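Long-range contact in FdtA domain-containing protein (Helicobacter canadensis MIT 98-5491, PDB 7N67), which probably acts as a 3,4-ketoisomerase on a dTDP-linked keto sugar, in the pathway to an unusual formylated sugar: residues I81-S86 and K127-A132. Numbering follows the deposited sequence. Where two conformers were deposited one is given.
Sequences IMMDGS and KLLVLA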
loop_
_atom_site.group_PDB
_atom_site.type_symbol
_atom_site.label_atom_id
_atom_site.label_comp_id
_atom_site.label_asym_id
_atom_site.label_seq_id
_atom_site.Cartn_x
_atom_site.Cartn_y
_atom_site.Cartn_z
ATOM N N ILE B 81 9.479 -12.465 -1.909
ATOM C CA ILE B 81 8.394 -11.839 -2.717
ATOM C C ILE B 81 8.071 -10.471 -2.114
ATOM O O ILE B 81 7.722 -10.438 -0.927
ATOM C CB ILE B 81 7.173 -12.762 -2.715
ATOM C CG1 ILE B 81 7.578 -14.174 -3.148
ATOM C CG2 ILE B 81 6.075 -12.169 -3.583
ATOM C CD1 ILE B 81 6.521 -15.213 -2.947
ATOM N N MET B 82 8.249 -9.389 -2.877
ATOM C CA MET B 82 7.741 -8.042 -2.488
ATOM C C MET B 82 6.238 -8.002 -2.729
ATOM O O MET B 82 5.827 -7.842 -3.887
ATOM C CB MET B 82 8.383 -6.910 -3.295
ATOM C CG MET B 82 9.835 -6.708 -2.953
ATOM S SD MET B 82 10.096 -6.431 -1.183
ATOM C CE MET B 82 9.328 -4.824 -1.005
ATOM N N MET B 83 5.455 -8.089 -1.665
ATOM C CA MET B 83 3.979 -8.048 -1.783
ATOM C C MET B 83 3.504 -6.604 -1.984
ATOM O O MET B 83 2.433 -6.431 -2.560
ATOM C CB MET B 83 3.297 -8.662 -0.558
ATOM C CG MET B 83 2.180 -9.579 -0.961
ATOM S SD MET B 83 2.438 -11.180 -0.214
ATOM C CE MET B 83 1.102 -11.141 0.976
ATOM N N ASP B 84 4.243 -5.622 -1.475
ATOM C CA ASP B 84 3.889 -4.186 -1.571
ATOM C C ASP B 84 5.167 -3.375 -1.794
ATOM O O ASP B 84 6.131 -3.561 -1.041
ATOM C CB ASP B 84 3.136 -3.701 -0.335
ATOM C CG ASP B 84 2.270 -2.487 -0.604
ATOM O OD1 ASP B 84 1.618 -2.497 -1.621
ATOM O OD2 ASP B 84 2.252 -1.549 0.222
ATOM N N GLY B 85 5.169 -2.506 -2.800
ATOM C CA GLY B 85 6.282 -1.567 -3.014
ATOM C C GLY B 85 7.489 -2.276 -3.572
ATOM O O GLY B 85 7.335 -3.359 -4.187
ATOM N N SER B 86 8.658 -1.686 -3.378
ATOM C CA SER B 86 9.907 -2.135 -4.023
ATOM C C SER B 86 10.989 -2.231 -2.971
ATOM O O SER B 86 10.955 -1.465 -1.963
ATOM C CB SER B 86 10.345 -1.181 -5.118
ATOM O OG SER B 86 10.724 0.089 -4.585
ATOM N N LYS B 127 6.527 -4.044 1.892
ATOM C CA LYS B 127 6.285 -5.312 2.611
ATOM C C LYS B 127 6.938 -6.439 1.824
ATOM O O LYS B 127 6.733 -6.493 0.583
ATOM C CB LYS B 127 4.778 -5.493 2.768
ATOM C CG LYS B 127 4.104 -4.243 3.305
ATOM C CD LYS B 127 2.648 -4.421 3.711
ATOM C CE LYS B 127 2.025 -3.124 4.204
ATOM N NZ LYS B 127 2.297 -2.008 3.260
ATOM N N LEU B 128 7.732 -7.256 2.520
ATOM C CA LEU B 128 8.457 -8.404 1.935
ATOM C C LEU B 128 7.939 -9.676 2.591
ATOM O O LEU B 128 7.828 -9.690 3.839
ATOM C CB LEU B 128 9.943 -8.216 2.206
ATOM C CG LEU B 128 10.845 -9.399 1.857
ATOM C CD1 LEU B 128 10.856 -9.644 0.357
ATOM C CD2 LEU B 128 12.257 -9.150 2.360
ATOM N N LEU B 129 7.587 -10.675 1.780
ATOM C CA LEU B 129 7.239 -12.036 2.255
ATOM C C LEU B 129 8.432 -12.943 1.985
ATOM O O LEU B 129 9.032 -12.807 0.900
ATOM C CB LEU B 129 5.989 -12.527 1.516
ATOM C CG LEU B 129 5.562 -13.951 1.850
ATOM C CD1 LEU B 129 5.154 -14.081 3.314
ATOM C CD2 LEU B 129 4.438 -14.388 0.924
ATOM N N VAL B 130 8.774 -13.813 2.938
ATOM C CA VAL B 130 9.895 -14.789 2.787
ATOM C C VAL B 130 9.378 -16.193 3.112
ATOM O O VAL B 130 8.898 -16.422 4.243
ATOM C CB VAL B 130 11.109 -14.421 3.666
ATOM C CG1 VAL B 130 12.264 -15.396 3.465
ATOM C CG2 VAL B 130 11.585 -13.001 3.403
ATOM N N LEU B 131 9.454 -17.082 2.135
ATOM C CA LEU B 131 9.205 -18.533 2.305
ATOM C C LEU B 131 10.553 -19.171 2.635
ATOM O O LEU B 131 11.489 -19.005 1.815
ATOM C CB LEU B 131 8.628 -19.075 0.993
ATOM C CG LEU B 131 7.129 -18.854 0.742
ATOM C CD1 LEU B 131 6.560 -17.680 1.512
ATOM C CD2 LEU B 131 6.861 -18.671 -0.736
ATOM N N ALA B 132 10.678 -19.809 3.802
ATOM C CA ALA B 132 11.946 -20.402 4.291
ATOM C C ALA B 132 11.834 -21.931 4.380
ATOM O O ALA B 132 10.744 -22.421 4.761
ATOM C CB ALA B 132 12.320 -19.789 5.623
#
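K127, I81 and L129 bury the most area here, and two of them form the antiparallel hydrogen-bonded pair that fixes the register. L129 N donates to I81 O at 2.7 Å, and I81 N returns a bond to L129 O at 2.9 Å; both donors come in nearly along the carbonyl axis. Beyond this pair the ladder is disturbed: M83 and D84 both face K127, whose carbonyl O receives only weak bonds from M83 N and D84 N, while K127 N reaches D84 O at 3.0 Å with good linearity (163°). The CD1 end of I81 meets L131 CD2 at 4.1 Å, and M83, at the bulge, crosses L129 with SD against CD2. On the face shared by I81 and L129, the side chains of K127 and D84 run alongside each other, with K127 CG 3.8 Å from D84 CB. A bend at the last torsion of K127 (chi4 49°) brings NZ to D84 OD2 at 3.1 Å, on the anti side and out of the carboxylate plane. NZ also bonds G125 O and D84 OD1 of the second subunit, so the salt bridge extends across the subunit interface. On the other face M82 SD touches L128 CD1 at 3.6 Å; the L128 side chain lies about 6 Å from bound thymidine-5'-diphosphate. Two neighbouring strands, 78-84 and 127-132, thus form an antiparallel ladder that ends in a classic beta bulge, in a cupin-like sheet.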